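PDB 5GT1: choline binding protein A from Lactobacillus salivarius str. Ren, which probably takes part in adhesion to intestinal epithelial cells and carries, in the piece described here, a zinc-binding domain of the peptidase M23 family. Local coordinates for residues V94-D98 and E99-V103; I150-F154 and N155-T159; Q121-T124 and G125-I128. One frame throughout, in Å; residues are numbered along the deposited sequence.

Contact 1: V94-D98 and E99-V103; sequences VVRSD and EYTFV
V95 and F102 exchange two backbone hydrogen bonds, N of V95 to O of F102 at 2.9 Å and N of F102 to O of V95 at 2.8 Å, the second almost straight (177°). Beyond them the loop is closed from both sides: S97 N gives to Y100 O at 2.8 Å, and Y100 N gives back to S97 OG at 3.2 Å. The hydroxyl can take this bond because OG lies between the backbone N and the carbonyl carbon (chi1 68°).

R96 carries the bond between side chains. Its chain bends at chi2 (78°) and carries the guanidinium over the backbone N of Y100, while NH1 meets T101 OG1 edge-on, in the guanidinium plane, at 2.9 Å. The threonine hydroxyl is bonded in turn to O of E143, and R142 O holds NH1 as well, tying the hairpin to the chain just past strand 135-141.

Apolar contact is tightest where methyls V94 CG1 and T101 CG2 come to 3.4 Å on the face shared with R96. V95 and F102 occupy the other face, with S97 OG at the phenyl edge. The whole is a tight antiparallel beta hairpin, here part of the central sheet of an M23 peptidase domain.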
ATOM      1  N   VAL A  94      -6.065   1.843  -6.590  1.00 13.38           N
ATOM      2  CA  VAL A  94      -4.804   1.983  -7.316  1.00 13.80           C
ATOM      3  C   VAL A  94      -4.587   3.460  -7.676  1.00 14.62           C
ATOM      4  O   VAL A  94      -5.471   4.118  -8.251  1.00 15.43           O
ATOM      5  CB  VAL A  94      -4.780   1.101  -8.595  1.00 14.20           C
ATOM      6  CG1 VAL A  94      -3.423   1.188  -9.305  1.00 14.22           C
ATOM      7  CG2 VAL A  94      -5.121  -0.346  -8.234  1.00 13.90           C
ATOM      8  N   VAL A  95      -3.425   3.981  -7.294  1.00 14.48           N
ATOM      9  CA  VAL A  95      -3.017   5.346  -7.601  1.00 15.07           C
ATOM     10  C   VAL A  95      -1.729   5.276  -8.424  1.00 15.88           C
ATOM     11  O   VAL A  95      -0.795   4.557  -8.061  1.00 15.32           O
ATOM     12  CB  VAL A  95      -2.765   6.172  -6.311  1.00 14.86           C
ATOM     13  CG1 VAL A  95      -2.254   7.567  -6.655  1.00 15.12           C
ATOM     14  CG2 VAL A  95      -4.032   6.273  -5.467  1.00 14.30           C
ATOM     15  N   ARG A  96      -1.686   6.013  -9.537  1.00 16.98           N
ATOM     16  CA  ARG A  96      -0.515   6.012 -10.421  1.00 18.50           C
ATOM     17  C   ARG A  96       0.113   7.385 -10.437  1.00 19.08           C
ATOM     18  O   ARG A  96      -0.579   8.367 -10.665  1.00 19.30           O
ATOM     19  CB  ARG A  96      -0.906   5.603 -11.849  1.00 18.91           C
ATOM     20  CG  ARG A  96       0.229   5.710 -12.870  1.00 21.02           C
ATOM     21  CD  ARG A  96       1.214   4.551 -12.789  1.00 21.65           C
ATOM     22  NE  ARG A  96       2.475   4.865 -13.472  1.00 24.31           N
ATOM     23  CZ  ARG A  96       3.574   4.107 -13.448  1.00 25.11           C
ATOM     24  NH1 ARG A  96       3.604   2.963 -12.766  1.00 24.57           N
ATOM     25  NH2 ARG A  96       4.661   4.504 -14.114  1.00 25.97           N
ATOM     26  N   SER A  97       1.411   7.452 -10.147  1.00 19.74           N
ATOM     27  CA  SER A  97       2.181   8.685 -10.301  1.00 22.04           C
ATOM     28  C   SER A  97       3.034   8.571 -11.577  1.00 23.41           C
ATOM     29  O   SER A  97       2.817   7.667 -12.385  1.00 23.36           O
ATOM     30  CB  SER A  97       3.059   8.930  -9.071  1.00 20.92           C
ATOM     31  OG  SER A  97       4.092   7.964  -8.970  1.00 21.74           O
ATOM     32  N   ASP A  98       4.003   9.462 -11.762  1.00 26.19           N
ATOM     33  CA  ASP A  98       4.833   9.401 -12.975  1.00 28.79           C
ATOM     34  C   ASP A  98       5.624   8.100 -13.065  1.00 28.17           C
ATOM     35  O   ASP A  98       5.748   7.505 -14.138  1.00 28.29           O
ATOM     36  CB  ASP A  98       5.771  10.603 -13.043  1.00 33.86           C
ATOM     37  CG  ASP A  98       5.116  11.809 -13.702  1.00 40.00           C
ATOM     38  OD1 ASP A  98       5.333  12.949 -13.219  1.00 42.53           O
ATOM     39  OD2 ASP A  98       4.378  11.609 -14.701  1.00 43.95           O
ATOM     40  N   GLU A  99       6.119   7.650 -11.918  1.00 25.61           N
ATOM     41  CA  GLU A  99       7.052   6.541 -11.829  1.00 24.90           C
ATOM     42  C   GLU A  99       6.427   5.273 -11.223  1.00 22.69           C
ATOM     43  O   GLU A  99       6.846   4.154 -11.532  1.00 21.04           O
ATOM     44  CB  GLU A  99       8.230   7.005 -10.967  1.00 29.33           C
ATOM     45  CG  GLU A  99       9.560   6.323 -11.223  1.00 35.89           C
ATOM     46  CD  GLU A  99      10.726   6.969 -10.468  1.00 39.28           C
ATOM     47  OE1 GLU A  99      11.837   6.397 -10.495  1.00 43.58           O
ATOM     48  OE2 GLU A  99      10.555   8.043  -9.845  1.00 41.57           O
ATOM     49  N   TYR A 100       5.416   5.443 -10.373  1.00 20.13           N
ATOM     50  CA  TYR A 100       4.965   4.320  -9.532  1.00 18.97           C
ATOM     51  C   TYR A 100       3.477   4.043  -9.563  1.00 18.47           C
ATOM     52  O   TYR A 100       2.660   4.953  -9.725  1.00 19.30           O
ATOM     53  CB  TYR A 100       5.380   4.549  -8.073  1.00 18.18           C
ATOM     54  CG  TYR A 100       6.871   4.645  -7.825  1.00 19.09           C
ATOM     55  CD1 TYR A 100       7.688   3.510  -7.893  1.00 18.59           C
ATOM     56  CD2 TYR A 100       7.459   5.871  -7.483  1.00 19.08           C
ATOM     57  CE1 TYR A 100       9.057   3.604  -7.645  1.00 18.90           C
ATOM     58  CE2 TYR A 100       8.822   5.971  -7.227  1.00 19.28           C
ATOM     59  CZ  TYR A 100       9.612   4.839  -7.310  1.00 19.09           C
ATOM     60  OH  TYR A 100      10.960   4.938  -7.058  1.00 20.02           O
ATOM     61  N   THR A 101       3.138   2.769  -9.377  1.00 17.42           N
ATOM     62  CA  THR A 101       1.775   2.361  -9.086  1.00 16.01           C
ATOM     63  C   THR A 101       1.697   1.972  -7.609  1.00 15.09           C
ATOM     64  O   THR A 101       2.465   1.114  -7.140  1.00 14.45           O
ATOM     65  CB  THR A 101       1.375   1.156  -9.951  1.00 17.03           C
ATOM     66  OG1 THR A 101       1.546   1.483 -11.342  1.00 17.14           O
ATOM     67  CG2 THR A 101      -0.075   0.760  -9.681  1.00 16.79           C
ATOM     68  N   PHE A 102       0.782   2.617  -6.885  1.00 13.93           N
ATOM     69  CA  PHE A 102       0.533   2.345  -5.469  1.00 13.53           C
ATOM     70  C   PHE A 102      -0.774   1.578  -5.339  1.00 13.20           C
ATOM     71  O   PHE A 102      -1.788   1.982  -5.911  1.00 13.52           O
ATOM     72  CB  PHE A 102       0.428   3.675  -4.702  1.00 13.81           C
ATOM     73  CG  PHE A 102       1.647   4.560  -4.840  1.00 13.98           C
ATOM     74  CD1 PHE A 102       2.657   4.529  -3.882  1.00 13.92           C
ATOM     75  CD2 PHE A 102       1.768   5.457  -5.918  1.00 13.83           C
ATOM     76  CE1 PHE A 102       3.781   5.348  -4.011  1.00 14.20           C
ATOM     77  CE2 PHE A 102       2.876   6.268  -6.053  1.00 13.56           C
ATOM     78  CZ  PHE A 102       3.884   6.220  -5.103  1.00 14.14           C
ATOM     79  N   VAL A 103      -0.758   0.476  -4.599  1.00 12.21           N
ATOM     80  CA  VAL A 103      -1.984  -0.285  -4.334  1.00 11.70           C
ATOM     81  C   VAL A 103      -2.315  -0.226  -2.840  1.00 11.16           C
ATOM     82  O   VAL A 103      -1.506  -0.638  -2.006  1.00 10.96           O
ATOM     83  CB  VAL A 103      -1.850  -1.750  -4.809  1.00 11.51           C
ATOM     84  CG1 VAL A 103      -3.174  -2.501  -4.634  1.00 11.04           C
ATOM     85  CG2 VAL A 103      -1.387  -1.779  -6.263  1.00 11.97           C
TER
HETATM   86  O   HOH W   1       7.464   3.508 -14.210  1.00 39.35           O
HETATM   87  O   HOH W   2       6.429   9.250  -9.302  1.00 28.30           O

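Contact 2: I150-F154 and N155-T159; sequences IANSF and NNNGT
N152 OD1 gathers two amides from the loop that follows it. The stronger bond comes from N155 ND2, 3.0 Å away and nearly straight at 174°; N152 OD1 lies in the amide plane of N155, yet the donor stands above the plane of the N152 amide, the two planes being turned 65° apart. N157 ND2 adds a weak bond to N152 OD1 at 3.3 Å. The other end of the N152 amide is also satisfied, ND2 being given to O of K148 in the preceding helix.

N155 N closes a type I turn on N152 O at 3.2 Å. Just before this turn, I150 O accepts twice from one residue, from S153 N at 3.0 Å and from S153 OG at 2.5 Å. A water joins F154 O to N156 N. Further on, N157 OD1 receives T159 N at 3.2 Å, an Asx turn, and T159 OG1 at 2.7 Å, both from the same face of its amide. CG of N157, set between its own backbone N and carbonyl carbon (chi1 65°), turns the amide so that OD1 meets T159 and ND2 meets N152.

A leucine in place of N155 would probably cost N152 OD1 its straight bond and leave it the weak one from N157. The chemistry implied is that of a surface loop whose turns are held largely by neutral amides and hydroxyls.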
ATOM      1  N   ILE A 150      -0.155  -7.897 -10.067  1.00 15.80           N
ATOM      2  CA  ILE A 150      -0.881  -8.766  -9.141  1.00 16.92           C
ATOM      3  C   ILE A 150      -0.684 -10.267  -9.461  1.00 16.80           C
ATOM      4  O   ILE A 150      -0.611 -11.109  -8.557  1.00 17.51           O
ATOM      5  CB  ILE A 150      -2.367  -8.358  -9.026  1.00 17.44           C
ATOM      6  CG1 ILE A 150      -2.472  -6.958  -8.390  1.00 18.55           C
ATOM      7  CG2 ILE A 150      -3.126  -9.336  -8.143  1.00 18.14           C
ATOM      8  CD1 ILE A 150      -3.813  -6.273  -8.591  1.00 19.42           C
ATOM      9  N   ALA A 151      -0.555 -10.603 -10.740  1.00 17.03           N
ATOM     10  CA  ALA A 151      -0.201 -11.979 -11.139  1.00 16.96           C
ATOM     11  C   ALA A 151       1.150 -12.428 -10.568  1.00 17.70           C
ATOM     12  O   ALA A 151       1.411 -13.636 -10.416  1.00 17.90           O
ATOM     13  CB  ALA A 151      -0.228 -12.119 -12.655  1.00 17.08           C
ATOM     14  N   ASN A 152       2.000 -11.457 -10.226  1.00 17.32           N
ATOM     15  CA  ASN A 152       3.274 -11.722  -9.572  1.00 17.30           C
ATOM     16  C   ASN A 152       3.281 -11.444  -8.067  1.00 17.65           C
ATOM     17  O   ASN A 152       4.331 -11.132  -7.499  1.00 18.08           O
ATOM     18  CB  ASN A 152       4.373 -10.896 -10.242  1.00 17.81           C
ATOM     19  CG  ASN A 152       4.783 -11.464 -11.585  1.00 18.81           C
ATOM     20  OD1 ASN A 152       5.577 -12.399 -11.651  1.00 19.22           O
ATOM     21  ND2 ASN A 152       4.234 -10.907 -12.663  1.00 19.33           N
ATOM     22  N   SER A 153       2.122 -11.562  -7.421  1.00 18.39           N
ATOM     23  CA  SER A 153       2.008 -11.342  -5.976  1.00 18.93           C
ATOM     24  C   SER A 153       2.965 -12.180  -5.144  1.00 18.96           C
ATOM     25  O   SER A 153       3.366 -11.754  -4.064  1.00 19.43           O
ATOM     26  CB  SER A 153       0.579 -11.620  -5.501  1.00 18.89           C
ATOM     27  OG  SER A 153      -0.299 -10.674  -6.069  1.00 19.60           O
ATOM     28  N   PHE A 154       3.324 -13.372  -5.629  1.00 18.86           N
ATOM     29  CA  PHE A 154       4.177 -14.277  -4.839  1.00 19.65           C
ATOM     30  C   PHE A 154       5.562 -14.509  -5.451  1.00 19.52           C
ATOM     31  O   PHE A 154       6.313 -15.408  -5.045  1.00 19.77           O
ATOM     32  CB  PHE A 154       3.417 -15.569  -4.498  1.00 21.81           C
ATOM     33  CG  PHE A 154       2.122 -15.299  -3.777  1.00 23.44           C
ATOM     34  CD1 PHE A 154       2.127 -14.894  -2.435  1.00 23.55           C
ATOM     35  CD2 PHE A 154       0.905 -15.368  -4.451  1.00 23.81           C
ATOM     36  CE1 PHE A 154       0.942 -14.606  -1.765  1.00 24.79           C
ATOM     37  CE2 PHE A 154      -0.287 -15.087  -3.787  1.00 24.12           C
ATOM     38  CZ  PHE A 154      -0.271 -14.698  -2.444  1.00 24.03           C
ATOM     39  N   ASN A 155       5.918 -13.633  -6.378  1.00 17.86           N
ATOM     40  CA  ASN A 155       7.159 -13.768  -7.106  1.00 18.98           C
ATOM     41  C   ASN A 155       8.114 -12.645  -6.761  1.00 19.04           C
ATOM     42  O   ASN A 155       7.861 -11.483  -7.070  1.00 18.85           O
ATOM     43  CB  ASN A 155       6.886 -13.812  -8.616  1.00 18.87           C
ATOM     44  CG  ASN A 155       6.105 -15.051  -9.037  1.00 18.25           C
ATOM     45  OD1 ASN A 155       6.154 -16.090  -8.369  1.00 18.99           O
ATOM     46  ND2 ASN A 155       5.386 -14.946 -10.143  1.00 18.25           N
ATOM     47  N   ASN A 156       9.208 -13.026  -6.118  1.00 20.25           N
ATOM     48  CA  ASN A 156      10.270 -12.115  -5.708  1.00 21.82           C
ATOM     49  C   ASN A 156      11.213 -11.809  -6.885  1.00 22.19           C
ATOM     50  O   ASN A 156      12.402 -12.113  -6.852  1.00 22.89           O
ATOM     51  CB  ASN A 156      10.999 -12.754  -4.521  1.00 22.90           C
ATOM     52  CG  ASN A 156      12.021 -11.836  -3.877  1.00 23.89           C
ATOM     53  OD1 ASN A 156      11.967 -10.612  -4.012  1.00 24.53           O
ATOM     54  ND2 ASN A 156      12.974 -12.438  -3.173  1.00 25.27           N
ATOM     55  N   ASN A 157      10.671 -11.199  -7.930  1.00 21.55           N
ATOM     56  CA  ASN A 157      11.409 -11.026  -9.166  1.00 22.33           C
ATOM     57  C   ASN A 157      11.667  -9.564  -9.526  1.00 21.15           C
ATOM     58  O   ASN A 157      11.990  -9.248 -10.674  1.00 22.31           O
ATOM     59  CB  ASN A 157      10.675 -11.737 -10.308  1.00 23.12           C
ATOM     60  CG  ASN A 157       9.325 -11.118 -10.612  1.00 25.49           C
ATOM     61  OD1 ASN A 157       8.821 -10.270  -9.862  1.00 25.08           O
ATOM     62  ND2 ASN A 157       8.733 -11.523 -11.732  1.00 25.67           N
ATOM     63  N   GLY A 158      11.509  -8.670  -8.553  1.00 20.61           N
ATOM     64  CA  GLY A 158      11.695  -7.241  -8.813  1.00 19.67           C
ATOM     65  C   GLY A 158      10.428  -6.495  -9.202  1.00 19.16           C
ATOM     66  O   GLY A 158      10.462  -5.279  -9.350  1.00 19.66           O
ATOM     67  N   THR A 159       9.304  -7.198  -9.359  1.00 17.74           N
ATOM     68  CA  THR A 159       8.046  -6.521  -9.702  1.00 17.39           C
ATOM     69  C   THR A 159       7.636  -5.528  -8.593  1.00 16.06           C
ATOM     70  O   THR A 159       7.386  -4.351  -8.858  1.00 16.18           O
ATOM     71  CB  THR A 159       6.901  -7.538  -9.926  1.00 18.37           C
ATOM     72  OG1 THR A 159       7.238  -8.385 -11.029  1.00 19.60           O
ATOM     73  CG2 THR A 159       5.587  -6.829 -10.240  1.00 18.03           C
TER
HETATM   74  O   HOH W   3       9.253 -15.812  -5.244  1.00 30.06           O

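Contact 3: Q121-T124 and G125-I128; sequences QINT and GDVI
N123 and D126 face each other across a type II beta turn, in which N of D126 returns to O of N123 at 2.9 Å. The two arms diverge as they leave it, the directions of 121-124 and 125-128 lying 127° apart. At the third position of the turn, G125 has a positive phi; a beta carbon there would collide with the carbonyl O of T124, so the backbone shape itself calls for glycine.

The turn is gripped a second time by the D126 side chain. Its OD2 accepts from the backbone N of N123 at 2.8 Å in a practically straight bond (178°), the donor approaching from above the carboxylate plane. N123 thus gives its N-H to the carboxylate and its carbonyl to the backbone N of the same aspartate. CG of D126 stands anti to its own carbonyl carbon (chi1 -73°), a setting that directs the carboxylate back over the start of the turn. The other oxygen, OD1, accepts from two waters: one, 2.8 Å from D126 OD1, continues to N123 ND2, and the second, 2.9 Å from D126 OD1, also donates to T124 O.

The delta methyls of I122 and I128 meet end to end, CD1 to CD1 at 3.6 Å, their side chains crossing at about a right angle.

Around the turn, T124 N is bonded to S77 OG and T124 OG1 to that of T24. I122 pairs through its backbone with G78 and packs on V80 and V95 of the large sheet, whereas I128 pairs with V72 and rests on V93. The turn therefore carries the chain from the edge of the eight-stranded sheet to the small antiparallel pair of 71-73 with 127-130.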
ATOM      1  N   GLN A 121      -7.351  13.410  -8.870  1.00 24.67           N
ATOM      2  CA  GLN A 121      -5.973  13.815  -8.594  1.00 26.72           C
ATOM      3  C   GLN A 121      -5.789  13.869  -7.088  1.00 25.84           C
ATOM      4  O   GLN A 121      -6.548  14.543  -6.393  1.00 25.60           O
ATOM      5  CB  GLN A 121      -5.688  15.201  -9.167  1.00 31.19           C
ATOM      6  CG  GLN A 121      -5.938  15.336 -10.663  1.00 36.47           C
ATOM      7  CD  GLN A 121      -4.899  14.619 -11.511  1.00 40.14           C
ATOM      8  OE1 GLN A 121      -3.805  14.274 -11.036  1.00 43.59           O
ATOM      9  NE2 GLN A 121      -5.233  14.392 -12.782  1.00 41.58           N
ATOM     10  N   ILE A 122      -4.793  13.157  -6.574  1.00 24.06           N
ATOM     11  CA  ILE A 122      -4.549  13.188  -5.136  1.00 22.75           C
ATOM     12  C   ILE A 122      -3.127  13.629  -4.790  1.00 21.41           C
ATOM     13  O   ILE A 122      -2.186  13.402  -5.553  1.00 20.18           O
ATOM     14  CB  ILE A 122      -4.902  11.858  -4.436  1.00 24.44           C
ATOM     15  CG1 ILE A 122      -3.962  10.741  -4.868  1.00 23.72           C
ATOM     16  CG2 ILE A 122      -6.363  11.454  -4.673  1.00 24.13           C
ATOM     17  CD1 ILE A 122      -3.762   9.715  -3.783  1.00 23.79           C
ATOM     18  N   ASN A 123      -3.008  14.293  -3.648  1.00 19.96           N
ATOM     19  CA  ASN A 123      -1.732  14.759  -3.128  1.00 19.98           C
ATOM     20  C   ASN A 123      -1.345  13.933  -1.926  1.00 18.09           C
ATOM     21  O   ASN A 123      -2.212  13.404  -1.240  1.00 16.60           O
ATOM     22  CB  ASN A 123      -1.839  16.227  -2.714  1.00 22.95           C
ATOM     23  CG  ASN A 123      -1.941  17.160  -3.911  1.00 26.57           C
ATOM     24  OD1 ASN A 123      -1.286  16.954  -4.938  1.00 28.39           O
ATOM     25  ND2 ASN A 123      -2.763  18.190  -3.784  1.00 29.41           N
ATOM     26  N   THR A 124      -0.046  13.809  -1.682  1.00 16.80           N
ATOM     27  CA  THR A 124       0.449  13.145  -0.483  1.00 16.19           C
ATOM     28  C   THR A 124      -0.365  13.610   0.723  1.00 16.52           C
ATOM     29  O   THR A 124      -0.608  14.821   0.895  1.00 16.35           O
ATOM     30  CB  THR A 124       1.935  13.472  -0.261  1.00 17.07           C
ATOM     31  OG1 THR A 124       2.660  13.152  -1.451  1.00 17.15           O
ATOM     32  CG2 THR A 124       2.515  12.679   0.904  1.00 16.46           C
ATOM     33  N   GLY A 125      -0.822  12.665   1.542  1.00 15.19           N
ATOM     34  CA  GLY A 125      -1.604  13.042   2.730  1.00 15.10           C
ATOM     35  C   GLY A 125      -3.115  13.042   2.547  1.00 14.53           C
ATOM     36  O   GLY A 125      -3.842  12.936   3.541  1.00 15.41           O
ATOM     37  N   ASP A 126      -3.600  13.161   1.306  1.00 14.71           N
ATOM     38  CA  ASP A 126      -5.051  13.068   1.019  1.00 14.48           C
ATOM     39  C   ASP A 126      -5.626  11.720   1.507  1.00 13.92           C
ATOM     40  O   ASP A 126      -4.979  10.676   1.390  1.00 13.04           O
ATOM     41  CB  ASP A 126      -5.363  13.224  -0.478  1.00 15.88           C
ATOM     42  CG  ASP A 126      -5.197  14.655  -0.988  1.00 17.48           C
ATOM     43  OD1 ASP A 126      -4.931  15.584  -0.191  1.00 19.30           O
ATOM     44  OD2 ASP A 126      -5.336  14.855  -2.216  1.00 18.79           O
ATOM     45  N   VAL A 127      -6.849  11.739   2.037  1.00 12.89           N
ATOM     46  CA  VAL A 127      -7.426  10.510   2.579  1.00 12.74           C
ATOM     47  C   VAL A 127      -7.913   9.598   1.451  1.00 13.11           C
ATOM     48  O   VAL A 127      -8.760   9.992   0.630  1.00 13.77           O
ATOM     49  CB  VAL A 127      -8.553  10.810   3.595  1.00 12.51           C
ATOM     50  CG1 VAL A 127      -9.206   9.513   4.082  1.00 12.41           C
ATOM     51  CG2 VAL A 127      -7.981  11.587   4.785  1.00 12.34           C
ATOM     52  N   ILE A 128      -7.368   8.388   1.401  1.00 12.66           N
ATOM     53  CA  ILE A 128      -7.809   7.367   0.434  1.00 13.13           C
ATOM     54  C   ILE A 128      -9.158   6.777   0.859  1.00 12.98           C
ATOM     55  O   ILE A 128     -10.055   6.521   0.027  1.00 13.23           O
ATOM     56  CB  ILE A 128      -6.769   6.221   0.327  1.00 13.39           C
ATOM     57  CG1 ILE A 128      -5.407   6.768  -0.154  1.00 13.44           C
ATOM     58  CG2 ILE A 128      -7.275   5.081  -0.572  1.00 13.29           C
ATOM     59  CD1 ILE A 128      -5.438   7.419  -1.518  1.00 14.17           C
TER
HETATM   60  O   HOH W   4      -4.530  18.165  -1.139  1.00 35.92           O
HETATM   61  O   HOH W   5      -2.842  16.380   1.726  1.00 31.10           O

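Overall arrangement
Contacts 1 and 3 meet: V95 CG2 of the hairpin packs on I122 CD1 of the turn at 3.8 Å, and the centres of the two contacts lie about 12 Å apart. The strands of contact 1 and strand 121-122 belong to the same large sheet. Contact 2 stands apart, its nearest atoms about 6 Å from contact 1 and about 14 Å from contact 3, on the opposite side of the chain's centre from the latter. The zinc ion, bound by H57, D61 and H137, lies about 8 Å from the F154 side chain of contact 2 and about 10 Å from that of V103 in contact 1. In contact 3 the I128 side chain is about 12 Å from that of H137.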